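Local coordinates for protein amorpha-4,11-diene synthase (Artemisia annua, PDB 4GAX) that probably catalyses cyclisation of farnesyl diphosphate to a sesquiterpene, as a class I terpene synthase that in this crystal represents an alpha-bisabolol synthase mutant, at residues Y451-L455 and L503-R509; K212-L218 and H530-V534; L290-F294 and P520-A524. One frame throughout, in Å; residues are numbered along the deposited sequence.

Contact 1: Y451-L455 and L503-R509; sequences YKGIL and LWKDINR
Tyr451 is a knob seated among Leu503, Asp506, Ile507 and Arg509, with Asp506 CB lying over the centre of its ring. The evidence for a CH-pi contact is direct: Asp506 CB stands 3.7 Å from the centroid of the Tyr451 ring and 13° off the normal. The Asp506 carboxylate runs nearly parallel to that ring, its plane tilted by only 15°. With CG beside the backbone N and anti to the carbonyl carbon (chi1 -75°), Tyr451 sends its hydroxyl past Asp506, where OH comes 3.0 Å from Arg509 NH2. Bent at chi3, Arg509 folds back on its own helix, and its NH1 forms a salt bridge with Asp506 OD1 at 3.2 Å, although both N-H bonds to that oxygen are weak. Replacing Tyr451 by an alanine would probably open a gap over Asp506 CB and deprive the Arg509 guanidinium of a neighbour at its edge.

The second cluster is apolar. Leu455 CD2 lies over a face of Trp504 in a CH-pi contact, 3.5 Å from the six-membered-ring centroid, and also meets Ile507 CD1 at 3.6 Å. Leu503 CD1 lies beside Leu455 CA and CB, the two side chains running antiparallel alongside each other.

Segments 451-455 and 503-509 run antiparallel, their axes 10.0 Å apart at closest approach; they lie on helices 447-461 and 489-513. Helix 519-535 packs on Trp504 and Ile507 through Val529, and Pro172 touches Asp506 and Arg509.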
# COMPACT_ATOMS: atom_id res chain seq x y z
N TYR A 451 -11.75 -6.72 -6.16
CA TYR A 451 -10.82 -6.22 -7.17
C TYR A 451 -9.37 -6.41 -6.70
O TYR A 451 -8.51 -6.85 -7.48
CB TYR A 451 -11.09 -4.74 -7.47
CG TYR A 451 -12.32 -4.49 -8.34
CD1 TYR A 451 -12.66 -5.35 -9.38
CD2 TYR A 451 -13.15 -3.39 -8.10
CE1 TYR A 451 -13.78 -5.11 -10.18
CE2 TYR A 451 -14.28 -3.15 -8.89
CZ TYR A 451 -14.58 -4.01 -9.92
OH TYR A 451 -15.69 -3.76 -10.70
N LYS A 452 -9.10 -6.05 -5.45
CA LYS A 452 -7.79 -6.27 -4.85
C LYS A 452 -7.37 -7.74 -5.00
O LYS A 452 -6.27 -8.04 -5.47
CB LYS A 452 -7.82 -5.89 -3.37
CG LYS A 452 -6.49 -6.09 -2.64
CD LYS A 452 -6.63 -5.70 -1.16
CE LYS A 452 -5.31 -5.87 -0.40
NZ LYS A 452 -4.70 -7.22 -0.59
N GLY A 453 -8.27 -8.65 -4.63
CA GLY A 453 -8.00 -10.07 -4.74
C GLY A 453 -7.70 -10.52 -6.17
O GLY A 453 -6.76 -11.29 -6.40
N ILE A 454 -8.49 -10.05 -7.13
CA ILE A 454 -8.29 -10.42 -8.53
C ILE A 454 -6.98 -9.84 -9.07
O ILE A 454 -6.21 -10.53 -9.75
CB ILE A 454 -9.44 -9.94 -9.42
CG1 ILE A 454 -10.76 -10.61 -9.03
CG2 ILE A 454 -9.14 -10.23 -10.88
CD1 ILE A 454 -11.95 -10.14 -9.86
N LEU A 455 -6.73 -8.57 -8.77
CA LEU A 455 -5.51 -7.89 -9.21
C LEU A 455 -4.27 -8.61 -8.67
O LEU A 455 -3.29 -8.78 -9.38
CB LEU A 455 -5.52 -6.44 -8.74
CG LEU A 455 -4.26 -5.60 -8.99
CD1 LEU A 455 -3.92 -5.53 -10.47
CD2 LEU A 455 -4.43 -4.21 -8.43
N LEU A 503 -8.09 -3.00 -14.04
CA LEU A 503 -8.32 -3.22 -12.61
C LEU A 503 -7.93 -2.02 -11.76
O LEU A 503 -8.63 -1.66 -10.80
CB LEU A 503 -7.57 -4.48 -12.14
CG LEU A 503 -8.24 -5.77 -12.61
CD1 LEU A 503 -7.28 -6.93 -12.45
CD2 LEU A 503 -9.53 -6.02 -11.83
N TRP A 504 -6.80 -1.38 -12.06
CA TRP A 504 -6.42 -0.20 -11.28
C TRP A 504 -7.49 0.87 -11.43
O TRP A 504 -7.79 1.59 -10.47
CB TRP A 504 -5.06 0.38 -11.74
CG TRP A 504 -3.85 -0.50 -11.46
CD1 TRP A 504 -3.03 -1.08 -12.40
CD2 TRP A 504 -3.31 -0.86 -10.18
NE1 TRP A 504 -2.03 -1.79 -11.77
CE2 TRP A 504 -2.18 -1.67 -10.41
CE3 TRP A 504 -3.67 -0.58 -8.85
CZ2 TRP A 504 -1.41 -2.21 -9.37
CZ3 TRP A 504 -2.90 -1.11 -7.81
CH2 TRP A 504 -1.79 -1.92 -8.08
N LYS A 505 -8.06 0.98 -12.62
CA LYS A 505 -9.12 1.96 -12.85
C LYS A 505 -10.39 1.59 -12.06
O LYS A 505 -11.06 2.46 -11.50
CB LYS A 505 -9.41 2.13 -14.35
CG LYS A 505 -8.38 3.04 -15.06
CD LYS A 505 -8.69 3.25 -16.55
CE LYS A 505 -8.57 1.95 -17.32
NZ LYS A 505 -8.82 2.19 -18.78
N ASP A 506 -10.72 0.30 -12.05
CA ASP A 506 -11.87 -0.17 -11.27
C ASP A 506 -11.66 0.15 -9.79
O ASP A 506 -12.59 0.57 -9.08
CB ASP A 506 -12.04 -1.69 -11.43
CG ASP A 506 -12.65 -2.06 -12.77
OD1 ASP A 506 -13.48 -1.28 -13.29
OD2 ASP A 506 -12.29 -3.14 -13.30
N ILE A 507 -10.44 -0.06 -9.32
CA ILE A 507 -10.13 0.20 -7.91
C ILE A 507 -10.18 1.68 -7.57
O ILE A 507 -10.62 2.06 -6.47
CB ILE A 507 -8.75 -0.40 -7.56
CG1 ILE A 507 -8.88 -1.93 -7.50
CG2 ILE A 507 -8.25 0.13 -6.22
CD1 ILE A 507 -7.59 -2.65 -7.75
N ASN A 508 -9.73 2.53 -8.49
CA ASN A 508 -9.87 3.98 -8.29
C ASN A 508 -11.32 4.36 -8.09
O ASN A 508 -11.64 5.16 -7.21
CB ASN A 508 -9.29 4.78 -9.46
CG ASN A 508 -7.77 4.81 -9.45
OD1 ASN A 508 -7.13 4.52 -8.42
ND2 ASN A 508 -7.17 5.19 -10.59
N ARG A 509 -12.21 3.81 -8.92
CA ARG A 509 -13.64 4.14 -8.80
C ARG A 509 -14.17 3.73 -7.43
O ARG A 509 -14.85 4.52 -6.76
CB ARG A 509 -14.44 3.47 -9.92
CG ARG A 509 -15.96 3.78 -9.91
CD ARG A 509 -16.70 2.73 -10.76
NE ARG A 509 -16.29 1.38 -10.35
CZ ARG A 509 -15.91 0.41 -11.17
NH1 ARG A 509 -15.90 0.58 -12.49
NH2 ARG A 509 -15.54 -0.76 -10.66

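Contact 2: K212-L218 and H530-V534; sequences KPLWKRL and HFLDV
His530 meets the backbone and side chains of Trp215 and Lys216 and has more area buried here than any other residue of the two segments. Its CE1 points at a face of Trp215, 3.5 Å from CE2 of that indole, and the planes stand at 81°, a T-shaped pair with the imidazole as the edge. One imidazole face in turn receives Lys216 CA, 3.9 Å from the ring centroid and 14° off its normal. Over the same face lies the Trp215 carbonyl, whose O is 3.2 Å from His530 ND1 at an angle too poor for a hydrogen bond. Trp215 NE1 bonds to Asn508 OD1, which probably helps to hold the indole's rotation.

Leu218 supplies the apolar end. Its CD2 reaches the edge of Phe531, 3.7 Å from CD1, while CD1 of the leucine lies against His530 CB.

Bends at both chi3 (63°) and chi4 bring Lys216 NZ to 3.4 Å from Asp533 OD2, a weak bond within a salt bridge; this lysine also makes a cation-pi contact with Trp504. Lys212 NZ joins the same carboxylate oxygen at 3.6 Å, so two lysines share one acid and probably stabilise its charge. Two waters accept from Lys212 NZ: one donates to Lys216 O and His530 O, the other to Asp533 O.

Segment 212-218, the connection between helices 200-211 and 219-232, is thereby tied to helix 519-535 near the C-terminus, consistent with the all-helical plant terpene synthase architecture, in which an N-terminal helical domain packs against the class I domain.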
# COMPACT_ATOMS: atom_id res chain seq x y z
N LYS A 212 6.74 4.68 -12.67
CA LYS A 212 5.59 4.41 -11.80
C LYS A 212 4.99 5.74 -11.36
O LYS A 212 5.69 6.59 -10.78
CB LYS A 212 6.00 3.59 -10.56
CG LYS A 212 4.83 3.32 -9.60
CD LYS A 212 5.26 2.53 -8.36
CE LYS A 212 5.62 1.09 -8.70
NZ LYS A 212 5.59 0.23 -7.46
N PRO A 213 3.70 5.94 -11.64
CA PRO A 213 3.15 7.24 -11.25
C PRO A 213 3.02 7.38 -9.74
O PRO A 213 2.97 6.37 -9.01
CB PRO A 213 1.79 7.25 -11.93
CG PRO A 213 1.44 5.81 -12.14
CD PRO A 213 2.73 5.10 -12.36
N LEU A 214 2.97 8.63 -9.29
CA LEU A 214 2.94 8.99 -7.88
C LEU A 214 1.84 8.25 -7.09
O LEU A 214 2.08 7.75 -5.97
CB LEU A 214 2.72 10.50 -7.79
CG LEU A 214 2.59 11.14 -6.42
CD1 LEU A 214 3.86 10.85 -5.62
CD2 LEU A 214 2.38 12.65 -6.57
N TRP A 215 0.66 8.18 -7.67
CA TRP A 215 -0.50 7.56 -7.02
C TRP A 215 -0.25 6.09 -6.69
O TRP A 215 -0.71 5.59 -5.66
CB TRP A 215 -1.73 7.71 -7.91
CG TRP A 215 -3.02 7.05 -7.41
CD1 TRP A 215 -3.83 6.23 -8.14
CD2 TRP A 215 -3.64 7.18 -6.11
NE1 TRP A 215 -4.91 5.83 -7.38
CE2 TRP A 215 -4.81 6.40 -6.14
CE3 TRP A 215 -3.31 7.87 -4.94
CZ2 TRP A 215 -5.67 6.28 -5.03
CZ3 TRP A 215 -4.16 7.75 -3.84
CH2 TRP A 215 -5.33 6.97 -3.89
N LYS A 216 0.48 5.41 -7.56
CA LYS A 216 0.76 3.99 -7.37
C LYS A 216 1.93 3.70 -6.41
O LYS A 216 2.03 2.60 -5.88
CB LYS A 216 0.97 3.28 -8.72
CG LYS A 216 -0.36 2.97 -9.43
CD LYS A 216 -0.20 2.53 -10.88
CE LYS A 216 0.58 1.23 -11.00
NZ LYS A 216 0.20 0.32 -9.90
N ARG A 217 2.81 4.68 -6.22
CA ARG A 217 3.95 4.51 -5.30
C ARG A 217 3.49 4.73 -3.86
O ARG A 217 2.76 5.69 -3.56
CB ARG A 217 5.07 5.49 -5.65
CG ARG A 217 6.35 5.35 -4.79
CD ARG A 217 7.54 6.06 -5.47
NE ARG A 217 7.03 7.21 -6.19
CZ ARG A 217 7.10 7.37 -7.51
NH1 ARG A 217 7.70 6.46 -8.27
NH2 ARG A 217 6.57 8.44 -8.05
N LEU A 218 3.92 3.85 -2.96
CA LEU A 218 3.58 3.98 -1.54
C LEU A 218 4.16 5.32 -1.05
O LEU A 218 5.29 5.65 -1.40
CB LEU A 218 4.23 2.83 -0.77
CG LEU A 218 3.39 1.57 -0.53
CD1 LEU A 218 2.05 1.61 -1.24
CD2 LEU A 218 4.18 0.33 -0.90
N HIS A 530 -1.91 -0.91 -3.57
CA HIS A 530 -0.75 -0.44 -4.33
C HIS A 530 0.51 -1.23 -3.99
O HIS A 530 1.39 -1.44 -4.84
CB HIS A 530 -0.53 1.06 -4.09
CG HIS A 530 -1.51 1.92 -4.82
ND1 HIS A 530 -2.05 3.07 -4.28
CD2 HIS A 530 -2.04 1.80 -6.06
CE1 HIS A 530 -2.88 3.61 -5.15
NE2 HIS A 530 -2.90 2.86 -6.24
N PHE A 531 0.59 -1.71 -2.75
CA PHE A 531 1.71 -2.57 -2.36
C PHE A 531 1.85 -3.82 -3.23
O PHE A 531 2.96 -4.35 -3.43
CB PHE A 531 1.62 -2.97 -0.89
CG PHE A 531 2.73 -3.86 -0.45
CD1 PHE A 531 4.01 -3.35 -0.31
CD2 PHE A 531 2.52 -5.21 -0.22
CE1 PHE A 531 5.06 -4.17 0.08
CE2 PHE A 531 3.56 -6.04 0.18
CZ PHE A 531 4.84 -5.52 0.33
N LEU A 532 0.73 -4.30 -3.77
CA LEU A 532 0.77 -5.53 -4.57
C LEU A 532 1.69 -5.35 -5.76
O LEU A 532 2.32 -6.31 -6.22
CB LEU A 532 -0.63 -5.94 -5.06
CG LEU A 532 -1.74 -6.22 -4.03
CD1 LEU A 532 -3.12 -6.23 -4.71
CD2 LEU A 532 -1.49 -7.52 -3.32
N ASP A 533 1.78 -4.12 -6.25
CA ASP A 533 2.65 -3.81 -7.38
C ASP A 533 4.12 -4.00 -7.01
O ASP A 533 4.93 -4.35 -7.85
CB ASP A 533 2.41 -2.38 -7.89
CG ASP A 533 2.70 -2.23 -9.38
OD1 ASP A 533 2.39 -3.17 -10.16
OD2 ASP A 533 3.25 -1.18 -9.76
N VAL A 534 4.44 -3.77 -5.73
CA VAL A 534 5.79 -3.98 -5.21
C VAL A 534 6.00 -5.45 -4.87
O VAL A 534 7.04 -6.05 -5.16
CB VAL A 534 6.02 -3.15 -3.93
CG1 VAL A 534 7.27 -3.62 -3.19
CG2 VAL A 534 6.12 -1.65 -4.29
O HOH W 1 3.40 0.33 -5.57
O HOH W 2 6.80 -1.98 -8.38

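Contact 3: L290-F294 and P520-A524; sequences LASRF and PLLVA
Arg293 lays its guanidinium against segment 520-524 of helix 519-535 so that one edge faces Pro520 and one face meets Val523. At the edge, NH1 donates to Pro520 O over 3.1 Å with an N-H...O angle of 144°. The acceptor lies in the guanidinium plane, and the donor approaches a lone pair in the plane of the carbonyl. That oxygen also accepts from Ala524 N, so the helix's own bond and the arginine share it. Val523 CG1 lies 3.5 Å above the Arg293 guanidinium plane, nearer its rim than its middle, with the valine side chain roughly perpendicular to the arginine's.

Consecutive bends at chi2 (-59°) and chi3 (-54°) curl the Arg293 chain along the helix. As it turns, CG passes 4.0 Å from Ala524 CB and CD comes 3.9 Å from Ala524 CA. The other terminal nitrogen, NH2, is in a salt bridge with Glu295 OE2, so the flat group is gripped from two directions.

Segment 290-294 leads out of helix 282-292. Arg302 of helix 299-322 bonds to Arg293 O; the same helix carries DDIYD, consistent with the magnesium-binding DDxxD motif of class I terpene synthases.

Backbone approaches backbone where Ser292 O receives a nearly straight CA-H...O contact from Ala524, CA to O 3.5 Å, and the CA atoms of Ser292 and Ala524 stand 4.7 Å apart. Such closeness is compatible with the small methyl of Ala524. Ser292 O also accepts from Asn527 ND2, one turn further along helix 519-535, while Ser292 OG turns back to Ala289 O.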
# COMPACT_ATOMS: atom_id res chain seq x y z
N LEU A 290 4.29 -2.28 6.96
CA LEU A 290 4.74 -0.89 6.88
C LEU A 290 4.06 -0.15 5.74
O LEU A 290 3.92 1.08 5.78
CB LEU A 290 6.26 -0.86 6.69
CG LEU A 290 6.92 0.52 6.65
CD1 LEU A 290 6.53 1.37 7.88
CD2 LEU A 290 8.43 0.38 6.54
N ALA A 291 3.60 -0.89 4.74
CA ALA A 291 2.90 -0.29 3.60
C ALA A 291 1.50 0.18 3.93
O ALA A 291 1.03 1.19 3.38
CB ALA A 291 2.86 -1.27 2.42
N SER A 292 0.82 -0.52 4.84
CA SER A 292 -0.58 -0.18 5.15
C SER A 292 -0.69 1.26 5.62
O SER A 292 -1.41 2.07 5.01
CB SER A 292 -1.18 -1.13 6.19
OG SER A 292 -0.47 -1.05 7.43
N ARG A 293 0.03 1.58 6.69
CA ARG A 293 0.15 2.97 7.17
C ARG A 293 1.54 3.12 7.77
O ARG A 293 1.95 2.32 8.61
CB ARG A 293 -0.89 3.29 8.26
CG ARG A 293 -2.41 3.28 7.88
CD ARG A 293 -2.76 4.27 6.75
NE ARG A 293 -2.34 5.66 6.98
CZ ARG A 293 -3.18 6.69 7.15
NH1 ARG A 293 -4.48 6.49 7.17
NH2 ARG A 293 -2.70 7.93 7.30
N PHE A 294 2.28 4.15 7.36
CA PHE A 294 3.66 4.29 7.86
C PHE A 294 3.74 5.29 9.02
O PHE A 294 4.77 5.41 9.69
CB PHE A 294 4.59 4.79 6.74
CG PHE A 294 4.34 6.23 6.38
CD1 PHE A 294 5.02 7.26 7.02
CD2 PHE A 294 3.38 6.55 5.42
CE1 PHE A 294 4.76 8.59 6.70
CE2 PHE A 294 3.12 7.89 5.08
CZ PHE A 294 3.81 8.91 5.73
N PRO A 520 -9.25 6.86 7.31
CA PRO A 520 -7.89 6.36 7.54
C PRO A 520 -7.78 4.86 7.26
O PRO A 520 -6.68 4.38 6.96
CB PRO A 520 -7.63 6.66 9.02
CG PRO A 520 -8.57 7.79 9.34
CD PRO A 520 -9.80 7.52 8.51
N LEU A 521 -8.90 4.15 7.35
CA LEU A 521 -8.91 2.72 7.02
C LEU A 521 -8.96 2.52 5.51
O LEU A 521 -8.39 1.55 4.97
CB LEU A 521 -10.11 2.03 7.69
CG LEU A 521 -9.98 1.82 9.20
CD1 LEU A 521 -11.30 1.32 9.76
CD2 LEU A 521 -8.86 0.82 9.49
N LEU A 522 -9.65 3.43 4.82
CA LEU A 522 -9.74 3.35 3.37
C LEU A 522 -8.35 3.59 2.80
O LEU A 522 -7.93 2.90 1.85
CB LEU A 522 -10.75 4.38 2.83
CG LEU A 522 -10.88 4.40 1.30
CD1 LEU A 522 -11.30 3.03 0.80
CD2 LEU A 522 -11.88 5.47 0.85
N VAL A 523 -7.63 4.55 3.40
CA VAL A 523 -6.27 4.88 2.98
C VAL A 523 -5.39 3.65 3.18
O VAL A 523 -4.57 3.32 2.31
CB VAL A 523 -5.71 6.11 3.76
CG1 VAL A 523 -4.19 6.25 3.59
CG2 VAL A 523 -6.44 7.40 3.33
N ALA A 524 -5.58 2.95 4.30
CA ALA A 524 -4.83 1.72 4.57
C ALA A 524 -5.11 0.68 3.49
O ALA A 524 -4.19 0.03 3.01
CB ALA A 524 -5.20 1.14 5.95

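In the fold
Contacts 2 and 3 are buried, each centred about 7 Å from the centre of the chain, whereas contact 1 lies about 13 Å out and is only partly buried. Helix 519-535 serves both inner contacts, its beginning in contact 3 and its end in contact 2; Ala291 CB meets Phe531 CD1 at 3.6 Å where they join. Contact 1 uses the preceding helix, 489-513, and touches contact 2 where Trp504 CZ3 lies 3.5 Å from His530 CD2. Chemistry follows place: helix-on-helix side-chain packing beside an Asp506-Arg509 salt bridge in contact 1, a T-shaped aromatic pair and a lysine-aspartate network with waters in contact 2, and an arginine donating to a backbone carbonyl in contact 3.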